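PDB 2OZ8: Mll7089 protein from Mesorhizobium loti, which is of unknown function but belongs to the mandelate racemase branch of the enolase superfamily and may act as a magnesium-dependent hydro-lyase. Local coordinates for residues R178-L183 and V193-N198; R171-D176 and L210-E215; S151-A156 and F164-G169. One frame throughout, in Å; residues are numbered along the deposited sequence.

Interaction 1: residues R178-L183 and V193-N198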
# COMPACT_ATOMS: atom_id res chain seq x y z
N ARG A 178 -18.44 37.46 3.00
CA ARG A 178 -18.89 38.73 2.53
C ARG A 178 -18.51 38.98 1.08
O ARG A 178 -19.34 39.46 0.31
CB ARG A 178 -18.31 39.82 3.39
CG ARG A 178 -19.23 41.02 3.63
CD ARG A 178 -19.06 41.45 5.12
NE ARG A 178 -17.67 41.85 5.39
CZ ARG A 178 -17.00 42.76 4.67
NH1 ARG A 178 -17.61 43.36 3.60
NH2 ARG A 178 -15.73 43.08 5.00
N ARG A 179 -17.25 38.67 0.72
CA ARG A 179 -16.83 38.81 -0.69
C ARG A 179 -17.69 37.99 -1.66
O ARG A 179 -18.00 38.46 -2.73
CB ARG A 179 -15.34 38.46 -0.89
CG ARG A 179 -14.38 39.44 -0.25
CD ARG A 179 -14.54 40.89 -0.80
NE ARG A 179 -13.47 41.27 -1.72
CZ ARG A 179 -12.81 42.43 -1.72
NH1 ARG A 179 -13.12 43.40 -0.87
NH2 ARG A 179 -11.86 42.62 -2.62
N LEU A 180 -18.07 36.77 -1.27
CA LEU A 180 -18.96 35.91 -2.08
C LEU A 180 -20.37 36.51 -2.20
O LEU A 180 -20.98 36.50 -3.30
CB LEU A 180 -19.06 34.50 -1.49
CG LEU A 180 -17.91 33.51 -1.60
CD1 LEU A 180 -17.98 32.45 -0.50
CD2 LEU A 180 -17.89 32.89 -2.99
N GLU A 181 -20.91 36.98 -1.07
CA GLU A 181 -22.17 37.75 -1.11
C GLU A 181 -22.06 39.01 -2.01
O GLU A 181 -22.95 39.26 -2.80
CB GLU A 181 -22.62 38.17 0.32
CG GLU A 181 -23.25 37.12 1.20
CD GLU A 181 -23.27 37.56 2.70
OE1 GLU A 181 -23.26 38.80 3.01
OE2 GLU A 181 -23.30 36.65 3.60
N LEU A 182 -20.99 39.82 -1.87
CA LEU A 182 -20.77 40.97 -2.76
C LEU A 182 -20.74 40.55 -4.22
O LEU A 182 -21.36 41.20 -5.09
CB LEU A 182 -19.45 41.68 -2.45
CG LEU A 182 -19.29 42.86 -1.50
CD1 LEU A 182 -18.01 43.66 -1.87
CD2 LEU A 182 -20.55 43.78 -1.55
N LEU A 183 -20.02 39.47 -4.50
CA LEU A 183 -19.95 38.98 -5.87
C LEU A 183 -21.34 38.63 -6.44
O LEU A 183 -21.63 38.96 -7.59
CB LEU A 183 -18.97 37.81 -5.98
CG LEU A 183 -18.79 37.20 -7.36
CD1 LEU A 183 -18.04 38.10 -8.37
CD2 LEU A 183 -18.14 35.82 -7.26
N VAL A 193 -18.69 30.23 -10.37
CA VAL A 193 -17.81 30.88 -9.37
C VAL A 193 -16.65 29.99 -8.89
O VAL A 193 -16.86 28.81 -8.58
CB VAL A 193 -18.63 31.43 -8.13
CG1 VAL A 193 -17.74 32.02 -7.08
CG2 VAL A 193 -19.69 32.47 -8.60
N MET A 194 -15.45 30.54 -8.83
CA MET A 194 -14.31 29.83 -8.27
C MET A 194 -13.74 30.63 -7.12
O MET A 194 -13.76 31.89 -7.14
CB MET A 194 -13.21 29.58 -9.32
CG MET A 194 -13.71 29.05 -10.76
SD MET A 194 -14.65 30.07 -11.99
CE MET A 194 -13.81 29.42 -13.35
N ILE A 195 -13.22 29.92 -6.11
CA ILE A 195 -12.47 30.57 -5.05
C ILE A 195 -11.04 30.10 -5.02
O ILE A 195 -10.77 28.96 -5.34
CB ILE A 195 -13.11 30.42 -3.65
CG1 ILE A 195 -13.28 28.97 -3.28
CG2 ILE A 195 -14.42 31.21 -3.54
CD1 ILE A 195 -13.48 28.71 -1.79
N ASP A 196 -10.13 30.98 -4.60
CA ASP A 196 -8.70 30.72 -4.53
C ASP A 196 -8.14 31.22 -3.20
O ASP A 196 -7.83 32.39 -3.07
CB ASP A 196 -8.01 31.47 -5.64
CG ASP A 196 -6.53 31.10 -5.78
OD1 ASP A 196 -5.94 30.45 -4.88
OD2 ASP A 196 -5.95 31.50 -6.80
N PRO A 197 -8.03 30.34 -2.19
CA PRO A 197 -7.44 30.65 -0.88
C PRO A 197 -5.91 30.77 -0.89
O PRO A 197 -5.33 31.20 0.10
CB PRO A 197 -7.78 29.40 -0.05
CG PRO A 197 -8.90 28.70 -0.83
CD PRO A 197 -8.52 28.95 -2.25
N ASN A 198 -5.25 30.32 -1.96
CA ASN A 198 -3.80 30.35 -2.04
C ASN A 198 -3.09 29.82 -0.81
O ASN A 198 -2.20 30.49 -0.25
CB ASN A 198 -3.33 31.75 -2.33
CG ASN A 198 -2.34 31.76 -3.44
OD1 ASN A 198 -1.15 31.47 -3.25
ND2 ASN A 198 -2.85 32.04 -4.67
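The second half of a beta-alpha-beta unit in the enolase-type barrel is closed where Leu180 and Leu183, on helix 173-184, meet Val193 and Ile195 on the strand that follows. Helix and strand run nearly antiparallel, at 154°, with their axes 11.1 Å apart, a spacing bridged by methyl contacts between these segments. Leu183 and Val193 reach for one another tip to tip: Leu183 CD2 lies 3.8 Å from Val193 CG1 and is almost as near the other methyl, so it faces the fork of the valine. The first torsion of Leu183, with CG anti to the backbone N (chi1 -179°), carries CD2 to these valine methyls. Leu180 begins alongside the strand and bends in at its end. Its CD2 comes within 3.9 Å of Ile195 CG2, the two side chains crossing at about a right angle, and also brushes Val193 CG1 at 4.2 Å. Val193 and Ile195 thus present the outer side of the barrel wall, whereas the intervening Met194 turns away from the helix. Because only branched apolar ends meet, this contact rests on apolar packing between helix and wall, without directional bonds between the two segments.

Interaction 2: residues R171-D176 and L210-E215; sequences RDFDRD and LVAIRE. With SO4 (sulfate ion), chain D.
Neighbouring helices on the outside of the barrel meet where Phe173, in segment 171-176, reaches across to Ala212 and Ile213 near the end of helix 203-215. The ring is turned edge-on to its partners, both of which lie near its plane. Phe173 CE2 stands 3.8 Å from Ala212 CB, and Phe173 CZ stands 3.9 Å from Ile213 CG1, so two adjacent rim carbons touch two successive residues of one helix. The phenylalanine gets there by placing CG anti to its own nitrogen (chi1 -173°), which carries the ring out across the gap. The Ile213 side chain meets the phenylalanine at an oblique angle, with its longer branch: CG1 lies anti to the carbonyl carbon (chi1 -71°), and CD1 follows it to within 4.1 Å of Phe173 CZ. The same isoleucine packs on Leu177, Leu180 and Ile195, which ties this outer contact to the buried layer between helices and strands.

Polar residues of the same segments have other partners. Asp176, three residues along from Phe173, accepts bonds from the backbone N-H groups of Gly169 and His170 through its two carboxylate oxygens and so fixes the loop leading into the helix. A sulfate, probably from the crystallisation liquor, lies by Arg171, although its separation from the backbone nitrogen is too short to be trusted. On the other helix, Glu215 forms a salt bridge with Arg214 of a second subunit, while Arg214 does the same with Glu215 of a third. One short helical stretch therefore serves two purposes: its apolar residues receive a ring edge from within the chain, and its charged residues join subunits, with contact across the two segments left to dispersion forces between the ring rim and aliphatic carbons.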
# COMPACT_ATOMS: atom_id res chain seq x y z
N ARG A 171 -8.18 35.69 7.46
CA ARG A 171 -8.17 35.24 8.85
C ARG A 171 -9.59 35.18 9.45
O ARG A 171 -9.91 34.27 10.22
CB ARG A 171 -7.28 36.13 9.71
CG ARG A 171 -5.87 35.58 9.98
CD ARG A 171 -4.93 36.60 10.69
NE ARG A 171 -5.11 36.68 12.16
CZ ARG A 171 -5.93 37.54 12.81
NH1 ARG A 171 -6.68 38.43 12.14
NH2 ARG A 171 -6.00 37.50 14.14
N ASP A 172 -10.42 36.15 9.10
CA ASP A 172 -11.81 36.18 9.51
C ASP A 172 -12.63 35.61 8.36
O ASP A 172 -12.76 36.22 7.30
CB ASP A 172 -12.20 37.62 9.94
CG ASP A 172 -13.72 37.81 10.12
OD1 ASP A 172 -14.39 37.08 10.90
OD2 ASP A 172 -14.25 38.75 9.51
N PHE A 173 -13.15 34.40 8.56
CA PHE A 173 -13.94 33.71 7.54
C PHE A 173 -15.11 34.54 7.08
O PHE A 173 -15.51 34.45 5.94
CB PHE A 173 -14.38 32.33 8.02
CG PHE A 173 -15.04 31.52 6.96
CD1 PHE A 173 -14.47 31.40 5.69
CD2 PHE A 173 -16.23 30.86 7.22
CE1 PHE A 173 -15.08 30.66 4.71
CE2 PHE A 173 -16.86 30.10 6.21
CZ PHE A 173 -16.28 29.99 4.97
N ASP A 174 -15.65 35.39 7.95
CA ASP A 174 -16.75 36.27 7.55
C ASP A 174 -16.42 37.21 6.39
O ASP A 174 -17.27 37.49 5.59
CB ASP A 174 -17.34 37.01 8.76
CG ASP A 174 -18.42 36.19 9.46
OD1 ASP A 174 -19.40 35.78 8.79
OD2 ASP A 174 -18.29 35.93 10.67
N ARG A 175 -15.17 37.67 6.29
CA ARG A 175 -14.70 38.47 5.15
C ARG A 175 -14.78 37.72 3.78
O ARG A 175 -15.25 38.29 2.78
CB ARG A 175 -13.31 39.05 5.46
CG ARG A 175 -12.80 40.13 4.46
CD ARG A 175 -11.88 41.25 5.11
NE ARG A 175 -12.55 42.12 6.10
CZ ARG A 175 -12.14 42.30 7.37
NH1 ARG A 175 -11.04 41.70 7.83
NH2 ARG A 175 -12.84 43.10 8.18
N ASP A 176 -14.36 36.44 3.75
CA ASP A 176 -14.60 35.54 2.61
C ASP A 176 -16.08 35.37 2.31
O ASP A 176 -16.50 35.38 1.14
CB ASP A 176 -14.05 34.14 2.85
CG ASP A 176 -12.55 34.12 3.07
OD1 ASP A 176 -11.87 35.14 2.88
OD2 ASP A 176 -12.02 33.05 3.41
N LEU A 210 -15.58 24.95 2.86
CA LEU A 210 -16.35 24.56 1.68
C LEU A 210 -17.78 24.14 2.02
O LEU A 210 -18.74 24.48 1.29
CB LEU A 210 -15.61 23.47 0.88
CG LEU A 210 -14.31 24.02 0.26
CD1 LEU A 210 -13.38 22.93 -0.23
CD2 LEU A 210 -14.63 25.06 -0.83
N VAL A 211 -17.96 23.45 3.14
CA VAL A 211 -19.32 23.08 3.55
C VAL A 211 -20.15 24.34 3.89
O VAL A 211 -21.29 24.48 3.42
CB VAL A 211 -19.28 22.09 4.76
CG1 VAL A 211 -20.68 21.96 5.42
CG2 VAL A 211 -18.70 20.72 4.34
N ALA A 212 -19.55 25.26 4.65
CA ALA A 212 -20.24 26.45 5.08
C ALA A 212 -20.65 27.29 3.90
O ALA A 212 -21.81 27.75 3.83
CB ALA A 212 -19.39 27.24 6.00
N ILE A 213 -19.74 27.44 2.94
CA ILE A 213 -20.01 28.14 1.68
C ILE A 213 -21.14 27.51 0.91
O ILE A 213 -21.96 28.20 0.32
CB ILE A 213 -18.73 28.22 0.80
CG1 ILE A 213 -17.71 29.19 1.41
CG2 ILE A 213 -19.09 28.49 -0.67
CD1 ILE A 213 -16.29 28.88 1.03
N ARG A 214 -21.21 26.18 0.90
CA ARG A 214 -22.26 25.54 0.16
C ARG A 214 -23.60 25.80 0.87
O ARG A 214 -24.62 26.11 0.23
CB ARG A 214 -21.95 24.04 0.02
CG ARG A 214 -23.12 23.22 -0.38
CD ARG A 214 -22.70 21.88 -0.88
NE ARG A 214 -23.62 21.38 -1.94
CZ ARG A 214 -24.47 20.40 -1.73
NH1 ARG A 214 -24.48 19.87 -0.53
NH2 ARG A 214 -25.30 19.95 -2.68
N GLU A 215 -23.58 25.67 2.20
CA GLU A 215 -24.74 25.86 3.05
C GLU A 215 -25.28 27.27 2.99
O GLU A 215 -26.48 27.47 3.21
CB GLU A 215 -24.46 25.43 4.49
CG GLU A 215 -24.62 23.89 4.73
CD GLU A 215 -24.10 23.41 6.08
OE1 GLU A 215 -23.44 24.21 6.80
OE2 GLU A 215 -24.35 22.23 6.45
S SO4 D . -6.19 38.80 6.57
O1 SO4 D . -5.10 38.53 5.60
O2 SO4 D . -6.60 37.46 7.01
O3 SO4 D . -5.78 39.56 7.76
O4 SO4 D . -7.26 39.58 5.92

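Interaction 3: residues S151-A156 and F164-G169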
# COMPACT_ATOMS: atom_id res chain seq x y z
N SER A 151 -16.82 46.98 -8.80
CA SER A 151 -16.55 47.72 -9.98
C SER A 151 -15.88 46.83 -11.06
O SER A 151 -16.31 46.80 -12.22
CB SER A 151 -15.74 48.95 -9.62
OG SER A 151 -15.24 49.48 -10.81
N LEU A 152 -14.85 46.07 -10.66
CA LEU A 152 -14.19 45.12 -11.58
C LEU A 152 -15.15 44.00 -12.02
O LEU A 152 -15.29 43.72 -13.23
CB LEU A 152 -12.94 44.55 -10.90
CG LEU A 152 -12.00 43.66 -11.72
CD1 LEU A 152 -10.64 43.60 -11.01
CD2 LEU A 152 -12.58 42.23 -11.97
N PHE A 153 -15.85 43.37 -11.04
CA PHE A 153 -16.68 42.22 -11.39
C PHE A 153 -17.94 42.59 -12.14
O PHE A 153 -18.34 41.87 -13.03
CB PHE A 153 -16.92 41.24 -10.22
CG PHE A 153 -15.70 40.41 -9.89
CD1 PHE A 153 -15.27 39.40 -10.73
CD2 PHE A 153 -14.98 40.63 -8.75
CE1 PHE A 153 -14.15 38.64 -10.44
CE2 PHE A 153 -13.83 39.90 -8.46
CZ PHE A 153 -13.42 38.91 -9.30
N SER A 154 -18.55 43.74 -11.85
CA SER A 154 -19.65 44.18 -12.70
C SER A 154 -19.16 44.69 -14.10
O SER A 154 -19.84 44.47 -15.12
CB SER A 154 -20.57 45.16 -11.98
OG SER A 154 -19.84 46.31 -11.70
N HIS A 155 -18.00 45.31 -14.19
CA HIS A 155 -17.42 45.44 -15.53
C HIS A 155 -17.25 44.08 -16.25
O HIS A 155 -17.70 43.94 -17.40
CB HIS A 155 -16.10 46.20 -15.54
CG HIS A 155 -15.61 46.48 -16.93
ND1 HIS A 155 -14.47 45.90 -17.46
CD2 HIS A 155 -16.13 47.27 -17.91
CE1 HIS A 155 -14.31 46.33 -18.70
NE2 HIS A 155 -15.29 47.16 -18.99
N ALA A 156 -16.64 43.07 -15.62
CA ALA A 156 -16.53 41.78 -16.32
C ALA A 156 -17.89 41.24 -16.83
O ALA A 156 -18.00 40.76 -17.99
CB ALA A 156 -15.80 40.74 -15.50
N PHE A 164 -16.30 33.72 -12.81
CA PHE A 164 -15.65 34.74 -11.97
C PHE A 164 -14.86 34.06 -10.85
O PHE A 164 -15.38 33.18 -10.20
CB PHE A 164 -16.72 35.66 -11.33
CG PHE A 164 -17.63 36.32 -12.35
CD1 PHE A 164 -17.22 37.48 -13.02
CD2 PHE A 164 -18.83 35.74 -12.71
CE1 PHE A 164 -17.99 38.04 -14.02
CE2 PHE A 164 -19.64 36.34 -13.77
CZ PHE A 164 -19.21 37.47 -14.39
N LYS A 165 -13.60 34.45 -10.65
CA LYS A 165 -12.78 33.92 -9.56
C LYS A 165 -12.34 35.02 -8.62
O LYS A 165 -11.82 36.04 -9.06
CB LYS A 165 -11.54 33.20 -10.09
CG LYS A 165 -10.77 32.45 -9.01
CD LYS A 165 -9.24 32.49 -9.24
CE LYS A 165 -8.80 31.62 -10.35
NZ LYS A 165 -7.33 31.46 -10.56
N ILE A 166 -12.55 34.77 -7.33
CA ILE A 166 -12.16 35.67 -6.28
C ILE A 166 -11.19 35.01 -5.34
O ILE A 166 -11.11 33.76 -5.28
CB ILE A 166 -13.39 36.19 -5.50
CG1 ILE A 166 -14.10 35.05 -4.78
CG2 ILE A 166 -14.33 36.98 -6.50
CD1 ILE A 166 -15.24 35.49 -3.89
N LYS A 167 -10.44 35.85 -4.63
CA LYS A 167 -9.44 35.43 -3.66
C LYS A 167 -10.03 35.38 -2.31
O LYS A 167 -10.70 36.31 -1.92
CB LYS A 167 -8.26 36.40 -3.63
CG LYS A 167 -7.57 36.52 -4.96
CD LYS A 167 -6.87 35.28 -5.41
CE LYS A 167 -6.03 35.50 -6.66
NZ LYS A 167 -5.56 34.18 -7.28
N VAL A 168 -9.77 34.30 -1.59
CA VAL A 168 -10.28 34.17 -0.22
C VAL A 168 -9.12 33.80 0.66
O VAL A 168 -7.99 33.86 0.23
CB VAL A 168 -11.45 33.14 -0.10
CG1 VAL A 168 -12.67 33.63 -0.93
CG2 VAL A 168 -11.01 31.76 -0.53
N GLY A 169 -9.41 33.40 1.91
CA GLY A 169 -8.35 33.05 2.83
C GLY A 169 -8.12 34.07 3.91
O GLY A 169 -7.12 33.96 4.62
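Aromatic packing of a helix on a barrel strand is illustrated by Phe153 and Ala156, of helix 146-158, against Phe164 and Ile166 of strand 163-167. The two elements belong to one beta-alpha-beta unit and run almost antiparallel, at 168°. The two phenylalanine side chains pass one another, running opposite ways, with CD1 of Phe153 3.6 Å from CD1 of Phe164, which sits at the edge of the Phe153 ring. The far edge of that ring points at the strand backbone. There Phe153 CZ comes within 3.3 Å of Lys165 O, close to the ring plane, and within 3.5 Å of Ile166 CG2, whose side chain crosses at about a right angle. Leu152 CD2, from the ring's own helix, lies over the centre of one face, 4.0 Å above the plane. Ala156 CB in turn meets the edge of the Phe164 ring in its plane, 3.8 Å from CE1. Lys165 points away from the helix, and its amino group forms salt bridges with Glu224 and Glu317. Successive residues thus divide their chemistry, Phe164 facing the helix and Lys165 turned from it; the carbonyl oxygen, set against the weakly positive ring rim, may add a mild electrostatic attraction to the packing.

Alternating strands and helices build this barrel, and the three contacts sample consecutive elements from helix 146-158 to helix 203-215. Interaction 3 closes first along the chain; interaction 1 follows, nested within the loop closed by interaction 2. Centres of interactions 1 and 3 are about 7 Å apart, those of 1 and 2 about 9 Å, and those of 2 and 3 about 16 Å. Helix 173-184 serves interactions 1 and 2; interactions 1 and 3 use adjacent parallel strands 192-196 and 163-167. Leu183 packs on Phe153, and Leu180 on Ile213, making one continuous apolar layer. Lys167 NZ and Asp196 OD2 pair at 2.8 Å; with Lys165 and Glu224 they form a charged cluster on adjacent strands, consistent with the active-site end of enolase-superfamily barrels.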